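Local coordinates for protein insensitive (Drosophila melanogaster, PDB 4IX7), which represses neural-development genes as a transcriptional repressor and corepressor, its BEN domain, the part described here, preferentially binding the palindromic DNA sequence CCAATTGG, at residues C[67-70]-C[71-74]; C[95-98]-C[99-103]; C[103-106]-C[107-111]. All blocks are in the same frame, centred on the assembly; numbering follows the deposited sequence.

Contact 1. Residues C[67-70]-C[71-74]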
# COMPACT_ATOMS: atom_id res chain seq x y z
N MSE C 67 -2.99 2.99 -19.21
CA MSE C 67 -2.36 1.85 -18.56
C MSE C 67 -1.07 1.40 -19.27
O MSE C 67 -0.98 1.44 -20.51
CB MSE C 67 -3.34 0.69 -18.40
CG MSE C 67 -3.42 -0.18 -19.62
SE MSE C 67 -4.69 -1.62 -19.38
CE MSE C 67 -4.39 -2.02 -17.53
N LEU C 68 -0.08 1.01 -18.48
CA LEU C 68 1.12 0.38 -19.02
C LEU C 68 0.73 -0.91 -19.72
O LEU C 68 -0.22 -1.58 -19.30
CB LEU C 68 2.11 0.07 -17.89
CG LEU C 68 2.80 1.28 -17.27
CD1 LEU C 68 3.51 0.86 -15.98
CD2 LEU C 68 3.77 1.90 -18.26
N ASP C 69 1.45 -1.25 -20.79
CA ASP C 69 1.25 -2.48 -21.56
C ASP C 69 0.92 -3.65 -20.63
O ASP C 69 1.78 -4.07 -19.85
CB ASP C 69 2.54 -2.77 -22.35
CG ASP C 69 2.43 -3.97 -23.29
OD1 ASP C 69 1.81 -4.98 -22.93
OD2 ASP C 69 2.99 -3.89 -24.41
N PRO C 70 -0.32 -4.16 -20.68
CA PRO C 70 -0.75 -5.18 -19.71
C PRO C 70 0.05 -6.47 -19.80
O PRO C 70 0.28 -7.09 -18.77
CB PRO C 70 -2.21 -5.45 -20.09
CG PRO C 70 -2.64 -4.30 -20.90
CD PRO C 70 -1.42 -3.73 -21.56
N GLY C 71 0.45 -6.88 -21.00
CA GLY C 71 1.18 -8.12 -21.16
C GLY C 71 2.56 -8.03 -20.54
O GLY C 71 3.05 -8.98 -19.91
N LYS C 72 3.19 -6.87 -20.70
CA LYS C 72 4.50 -6.63 -20.10
C LYS C 72 4.41 -6.57 -18.57
O LYS C 72 5.26 -7.12 -17.85
CB LYS C 72 5.15 -5.37 -20.70
CG LYS C 72 5.51 -5.54 -22.18
CD LYS C 72 6.12 -4.27 -22.77
CE LYS C 72 6.52 -4.52 -24.22
NZ LYS C 72 6.94 -3.28 -24.92
N ILE C 73 3.38 -5.91 -18.07
CA ILE C 73 3.17 -5.82 -16.63
C ILE C 73 2.90 -7.21 -16.05
O ILE C 73 3.45 -7.57 -15.01
CB ILE C 73 2.03 -4.84 -16.28
CG1 ILE C 73 2.49 -3.41 -16.58
CG2 ILE C 73 1.63 -4.95 -14.81
CD1 ILE C 73 3.80 -3.04 -15.94
N GLN C 74 2.09 -8.01 -16.74
CA GLN C 74 1.81 -9.37 -16.31
C GLN C 74 3.10 -10.17 -16.19
O GLN C 74 3.28 -10.94 -15.25
CB GLN C 74 0.86 -10.06 -17.29
CG GLN C 74 0.31 -11.37 -16.77
CD GLN C 74 -0.52 -12.11 -17.82
OE1 GLN C 74 -0.65 -11.66 -18.96
NE2 GLN C 74 -1.08 -13.25 -17.43
O HOH W 1 4.47 -1.79 -25.28
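Asp69 and Lys72 meet because their side chains leave the backbone on complementary torsions: the carboxylate of Asp69 lies anti to its own nitrogen (chi1 -175°), which folds it back over the first turn of helix 70-84, while Lys72, extended beyond CG, crosses it at a slant. Asp69 is the N-cap. Asp69 OD1 accepts from Lys72 N at 3.2 Å, the amide arriving from above the carboxylate plane rather than within it, and takes a weak bond from Gly71 N at 3.0 Å. Asp69 OD2 packs on the lysine methylenes, with Lys72 CD 3.6 Å away. Lys72 NZ stays 4.0 Å from Asp69 OD2, too far for a direct salt bridge, and a water closes the gap, donating to OD2 at 2.7 Å and lying 2.9 Å from NZ as acceptor. An asparagine in place of Asp69 would probably keep an oxygen for the cap but leave Lys72 without its nearby opposite charge. Main-chain bonds from Ile73 N to Asp69 O and from Gln74 N to Pro70 O start the regular helix. On the buried side Leu68 CB sits 3.7 Å from Ile73 CG1, the two chains crossing at about a right angle beside Phe39. One carboxylate thus does two jobs: OD1 caps amides at the helix start, where its negative charge should suit the helix dipole, and OD2 holds the lysine through water.

Contact 2. Residues C[95-98]-C[99-103]. With nucleotides of chain B; nucleotides of chain A.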
# COMPACT_ATOMS: atom_id res chain seq x y z
N ILE C 95 5.15 -0.95 -8.74
CA ILE C 95 4.99 -0.32 -10.05
C ILE C 95 4.31 1.05 -9.93
O ILE C 95 4.75 2.03 -10.53
CB ILE C 95 4.18 -1.21 -11.02
CG1 ILE C 95 4.86 -2.58 -11.16
CG2 ILE C 95 4.10 -0.53 -12.38
CD1 ILE C 95 4.02 -3.60 -11.93
N THR C 96 3.24 1.12 -9.13
CA THR C 96 2.56 2.39 -8.90
C THR C 96 3.53 3.45 -8.40
O THR C 96 3.54 4.59 -8.88
CB THR C 96 1.40 2.23 -7.87
OG1 THR C 96 0.39 1.36 -8.41
CG2 THR C 96 0.80 3.57 -7.51
N THR C 97 4.37 3.07 -7.45
CA THR C 97 5.30 4.01 -6.86
C THR C 97 6.34 4.45 -7.88
O THR C 97 6.64 5.63 -7.99
CB THR C 97 6.01 3.39 -5.64
OG1 THR C 97 5.03 2.89 -4.71
CG2 THR C 97 6.87 4.46 -4.95
N LYS C 98 6.87 3.50 -8.65
CA LYS C 98 7.89 3.84 -9.64
C LYS C 98 7.33 4.79 -10.71
O LYS C 98 8.02 5.73 -11.14
CB LYS C 98 8.47 2.57 -10.26
CG LYS C 98 9.49 2.83 -11.38
CD LYS C 98 10.61 3.76 -10.91
CE LYS C 98 11.78 3.74 -11.87
NZ LYS C 98 12.86 4.72 -11.49
N CYS C 99 6.10 4.53 -11.15
CA CYS C 99 5.45 5.42 -12.12
C CYS C 99 5.32 6.83 -11.55
O CYS C 99 5.56 7.81 -12.23
CB CYS C 99 4.07 4.89 -12.51
SG CYS C 99 4.16 3.45 -13.58
N ALA C 100 4.92 6.92 -10.28
CA ALA C 100 4.80 8.22 -9.62
C ALA C 100 6.15 8.90 -9.49
O ALA C 100 6.26 10.11 -9.68
CB ALA C 100 4.14 8.06 -8.26
N ASP C 101 7.19 8.12 -9.19
CA ASP C 101 8.55 8.66 -9.09
C ASP C 101 9.03 9.24 -10.43
O ASP C 101 9.63 10.33 -10.47
CB ASP C 101 9.53 7.57 -8.62
CG ASP C 101 9.29 7.14 -7.17
OD1 ASP C 101 8.64 7.88 -6.41
OD2 ASP C 101 9.79 6.05 -6.79
N GLU C 102 8.76 8.54 -11.52
CA GLU C 102 9.18 9.00 -12.84
C GLU C 102 8.39 10.21 -13.28
O GLU C 102 8.91 11.10 -13.95
CB GLU C 102 9.08 7.87 -13.87
CG GLU C 102 10.08 6.75 -13.63
CD GLU C 102 11.53 7.17 -13.83
OE1 GLU C 102 11.81 8.24 -14.44
OE2 GLU C 102 12.42 6.42 -13.39
N ASN C 103 7.12 10.26 -12.90
CA ASN C 103 6.30 11.43 -13.18
C ASN C 103 6.87 12.66 -12.50
O ASN C 103 6.90 13.74 -13.09
CB ASN C 103 4.86 11.19 -12.75
CG ASN C 103 3.96 12.37 -13.03
OD1 ASN C 103 3.78 13.24 -12.18
ND2 ASN C 103 3.39 12.41 -14.23
P DT B 3 15.73 3.84 -7.58
OP1 DT B 3 16.57 2.63 -7.74
OP2 DT B 3 14.64 4.15 -8.51
O5' DT B 3 15.08 3.79 -6.12
C5' DT B 3 15.92 3.47 -5.04
C4' DT B 3 15.13 3.58 -3.76
O4' DT B 3 14.81 4.98 -3.55
C3' DT B 3 13.80 2.84 -3.77
O3' DT B 3 13.84 1.88 -2.70
C2' DT B 3 12.76 3.93 -3.58
C1' DT B 3 13.55 5.03 -2.90
N1 DT B 3 13.03 6.41 -3.09
C2 DT B 3 12.89 7.22 -1.98
O2 DT B 3 13.14 6.85 -0.84
N3 DT B 3 12.42 8.48 -2.25
C4 DT B 3 12.13 9.01 -3.49
O4 DT B 3 11.73 10.16 -3.63
C5 DT B 3 12.32 8.11 -4.61
C7 DT B 3 12.02 8.57 -6.00
C6 DT B 3 12.77 6.88 -4.36
P DC B 4 12.60 0.89 -2.45
OP1 DC B 4 13.12 -0.33 -1.79
OP2 DC B 4 11.82 0.80 -3.70
O5' DC B 4 11.69 1.70 -1.43
C5' DC B 4 12.23 2.03 -0.16
C4' DC B 4 11.28 2.97 0.54
O4' DC B 4 11.18 4.19 -0.22
C3' DC B 4 9.85 2.47 0.63
O3' DC B 4 9.69 2.04 1.97
C2' DC B 4 8.97 3.67 0.28
C1' DC B 4 9.97 4.81 0.19
N1 DC B 4 9.66 5.82 -0.86
C2 DC B 4 9.37 7.13 -0.48
O2 DC B 4 9.37 7.41 0.72
N3 DC B 4 9.09 8.05 -1.44
C4 DC B 4 9.09 7.69 -2.73
N4 DC B 4 8.81 8.63 -3.65
C5 DC B 4 9.37 6.35 -3.14
C6 DC B 4 9.65 5.45 -2.18
P DA A 7 -2.97 2.95 -10.19
OP1 DA A 7 -3.21 2.64 -11.62
OP2 DA A 7 -1.65 2.68 -9.56
O5' DA A 7 -3.25 4.48 -9.94
C5' DA A 7 -4.41 5.05 -10.53
C4' DA A 7 -4.41 6.54 -10.26
O4' DA A 7 -4.78 6.75 -8.87
C3' DA A 7 -3.08 7.27 -10.47
O3' DA A 7 -3.37 8.60 -10.92
C2' DA A 7 -2.46 7.30 -9.07
C1' DA A 7 -3.70 7.36 -8.18
N9 DA A 7 -3.57 6.68 -6.89
C8 DA A 7 -2.95 5.48 -6.64
N7 DA A 7 -2.98 5.12 -5.37
C5 DA A 7 -3.67 6.15 -4.75
C6 DA A 7 -4.04 6.38 -3.41
N6 DA A 7 -3.75 5.54 -2.39
N1 DA A 7 -4.72 7.51 -3.14
C2 DA A 7 -5.01 8.37 -4.13
N3 DA A 7 -4.72 8.26 -5.43
C4 DA A 7 -4.03 7.12 -5.67
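Asp101 and Thr97 stand side by side against one cytosine, and unusually it is the acid that accepts a hydrogen bond from the base: N4 of DC4 of chain B donates to Asp101 OD1 at 2.9 Å and 176°, almost perfectly straight. Asp101 CG also lies 3.3 Å from the methyl C7 of thymine DT3 of chain B. Thr97 CG2, one turn back, is 3.6 Å from C5 of DC4 and 3.8 Å from Asp101 OD2; that oxygen has a salt bridge to Arg32. Further round helix 88-112, Thr96 OG1 donates to OP2 of DA7 of chain A at 2.7 Å. Lys98 starts anti to its backbone nitrogen and bends at chi2 (54°), which carries NZ across to Glu102, itself bent at chi2. The salt bridge from Lys98 NZ to Glu102 OE2 measures 2.6 Å and meets the oxygen on its anti side; Arg41 grips the same oxygen. Lys98 NZ also lies 3.5 Å from OP2 of DT3 of chain B. Cys99 SG faces the protein interior with Ile95 CG2. The chemistry divides the work: an acceptor reads the cytosine amino group, the hydroxyl of Thr96 holds a DNA phosphate, and Arg32 probably offsets the charge that Asp101 brings close to the DNA.

Contact 3. Residues C[103-106]-C[107-111]. With nucleotides of chain A.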
# COMPACT_ATOMS: atom_id res chain seq x y z
N ASN C 103 7.12 10.26 -12.90
CA ASN C 103 6.30 11.43 -13.18
C ASN C 103 6.87 12.66 -12.50
O ASN C 103 6.90 13.74 -13.09
CB ASN C 103 4.86 11.19 -12.75
CG ASN C 103 3.96 12.37 -13.03
OD1 ASN C 103 3.78 13.24 -12.18
ND2 ASN C 103 3.39 12.41 -14.23
N LYS C 104 7.33 12.51 -11.26
CA LYS C 104 7.89 13.65 -10.53
C LYS C 104 9.13 14.17 -11.24
O LYS C 104 9.34 15.38 -11.36
CB LYS C 104 8.24 13.25 -9.11
CG LYS C 104 7.04 13.16 -8.20
CD LYS C 104 7.36 12.39 -6.94
CE LYS C 104 6.13 12.32 -6.05
NZ LYS C 104 6.40 11.51 -4.83
N MSE C 105 9.93 13.24 -11.72
CA MSE C 105 11.13 13.61 -12.44
C MSE C 105 10.82 14.30 -13.78
O MSE C 105 11.49 15.27 -14.14
CB MSE C 105 12.02 12.38 -12.59
CG MSE C 105 12.47 11.88 -11.24
SE MSE C 105 13.75 13.15 -10.53
CE MSE C 105 14.96 12.79 -12.01
N MSE C 106 9.78 13.84 -14.48
CA MSE C 106 9.35 14.50 -15.72
C MSE C 106 8.87 15.93 -15.47
O MSE C 106 9.13 16.83 -16.27
CB MSE C 106 8.24 13.71 -16.42
CG MSE C 106 7.57 14.47 -17.59
SE MSE C 106 6.04 13.60 -18.43
CE MSE C 106 4.72 13.86 -17.02
N LYS C 107 8.17 16.14 -14.36
CA LYS C 107 7.66 17.47 -14.04
C LYS C 107 8.79 18.45 -13.81
O LYS C 107 8.69 19.63 -14.15
CB LYS C 107 6.75 17.43 -12.81
CG LYS C 107 5.38 16.86 -13.09
CD LYS C 107 4.45 17.11 -11.92
CE LYS C 107 3.10 16.44 -12.12
NZ LYS C 107 2.63 15.85 -10.85
N ILE C 108 9.87 17.96 -13.21
CA ILE C 108 11.07 18.75 -13.00
C ILE C 108 11.70 19.17 -14.32
O ILE C 108 12.03 20.33 -14.52
CB ILE C 108 12.11 17.96 -12.15
CG1 ILE C 108 11.69 17.98 -10.68
CG2 ILE C 108 13.51 18.55 -12.32
CD1 ILE C 108 12.33 16.89 -9.86
N GLN C 109 11.84 18.21 -15.23
CA GLN C 109 12.51 18.48 -16.49
C GLN C 109 11.69 19.42 -17.37
O GLN C 109 12.25 20.14 -18.20
CB GLN C 109 12.86 17.17 -17.22
CG GLN C 109 14.19 16.57 -16.74
CD GLN C 109 14.11 15.08 -16.43
OE1 GLN C 109 13.73 14.27 -17.29
NE2 GLN C 109 14.48 14.71 -15.21
N ASN C 110 10.37 19.43 -17.18
CA ASN C 110 9.51 20.36 -17.91
C ASN C 110 9.65 21.80 -17.41
O ASN C 110 9.53 22.75 -18.19
CB ASN C 110 8.05 19.93 -17.86
CG ASN C 110 7.76 18.74 -18.76
OD1 ASN C 110 8.58 18.37 -19.61
ND2 ASN C 110 6.59 18.14 -18.59
N VAL C 111 9.89 21.95 -16.11
CA VAL C 111 10.09 23.27 -15.52
C VAL C 111 11.32 23.94 -16.13
O VAL C 111 11.31 25.13 -16.44
CB VAL C 111 10.24 23.18 -13.98
CG1 VAL C 111 10.72 24.51 -13.41
CG2 VAL C 111 8.92 22.78 -13.35
P DG A 10 3.02 18.28 -4.15
OP1 DG A 10 2.65 19.72 -4.23
OP2 DG A 10 3.88 17.69 -5.19
O5' DG A 10 3.71 18.01 -2.75
C5' DG A 10 3.06 18.47 -1.58
C4' DG A 10 3.97 18.27 -0.39
O4' DG A 10 4.20 16.85 -0.14
C3' DG A 10 5.36 18.87 -0.52
O3' DG A 10 5.70 19.30 0.79
C2' DG A 10 6.21 17.71 -1.01
C1' DG A 10 5.55 16.50 -0.37
N9 DG A 10 5.46 15.30 -1.20
C8 DG A 10 5.35 15.22 -2.56
N7 DG A 10 5.24 13.99 -3.00
C5 DG A 10 5.24 13.21 -1.84
C6 DG A 10 5.16 11.81 -1.67
O6 DG A 10 5.05 10.94 -2.55
N1 DG A 10 5.21 11.43 -0.34
C2 DG A 10 5.34 12.30 0.72
N2 DG A 10 5.38 11.76 1.95
N3 DG A 10 5.42 13.62 0.58
C4 DG A 10 5.37 14.01 -0.72
P DT A 9 -0.13 14.95 -8.42
OP1 DT A 9 -0.60 16.24 -8.97
OP2 DT A 9 0.94 14.21 -9.11
O5' DT A 9 0.33 15.18 -6.91
C5' DT A 9 -0.46 15.91 -6.00
C4' DT A 9 0.12 15.77 -4.61
O4' DT A 9 -0.00 14.39 -4.17
C3' DT A 9 1.60 16.09 -4.52
O3' DT A 9 1.66 17.43 -4.07
C2' DT A 9 2.13 15.13 -3.46
C1' DT A 9 0.98 14.16 -3.19
N1 DT A 9 1.36 12.73 -3.31
C2 DT A 9 1.14 11.90 -2.22
O2 DT A 9 0.66 12.29 -1.17
N3 DT A 9 1.49 10.59 -2.41
C4 DT A 9 2.05 10.05 -3.55
O4 DT A 9 2.33 8.86 -3.62
C5 DT A 9 2.25 10.97 -4.64
C7 DT A 9 2.83 10.49 -5.94
C6 DT A 9 1.89 12.25 -4.48
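The C-terminal half of helix 88-112, the DNA-reading helix of this BEN domain, carries Asn103 and Lys107 one turn apart, with Lys104 between them aimed at the bases. Lys107 NZ makes a weak hydrogen bond of 3.1 Å to Asn103 OD1. Lys107 NZ also lies 2.9 Å from OP2 of thymidine DT9 of chain A, so the amide oxygen stands beside an ammonium group that has a phosphate within reach. Lys107 is extended as far as CE and turns only at its last torsion (chi4 140°), slanting across Asn103 with Lys107 CE 3.3 Å from Asn103 OD1. On the other branch of that amide, ND2 donates to Ala45 O, and this second bond helps to fix which way the group is turned.

Lys104 goes straight outward, its chain extended beyond CG, and delivers NZ to O6 of guanine DG10 of chain A at 2.7 Å; NZ is hydrogen-bonded to O6 of a second guanine as well. Lys104 CE passes 3.8 Å from the methyl C7 of DT9 of chain A. An ammonium donor on a guanine oxygen is base reading from the major-groove edge, whereas Lys107 works at the backbone.

Met105, a selenomethionine, is bent at both chi2 and chi3; Met105 SE lies 4.1 Å from Ile108 CD1 and Met105 CE 3.8 Å from Gln109 NE2. Gln109 OE1 is hydrogen-bonded to N2 of a guanine, on its minor-groove edge. Met106, also selenomethionine, passes over Asn110, with Met106 CG 3.9 Å from Asn110 ND2.

Backbone bonds from Lys107 N to Asn103 O through Asn110 N to Met106 O keep the helix regular. Helix 41-46 lies against this turn, with Met106 packed on Ala45 and Thr46, while the later residues run out toward the end of the helix, away from the centre of the domain.

From the N terminus the three contacts come in series, and each is local and closes no long loop. Contact 1 marks the passage from strand 66-67 into helix 70-84; contacts 2 and 3 follow on helix 88-112 and run into each other at Asn103, without nesting or crossing. Contact 1 touches contact 2 in the interior, where Leu68 CD1 packs 3.6 Å from Cys99 SG and Ile73 reaches Ile95, tying the start of helix 70-84 to the inner face of the DNA-reading helix. Contact 3 stays apart from contact 1, about 10 Å at the nearest atoms, and carries helix 88-112 onward along the DNA.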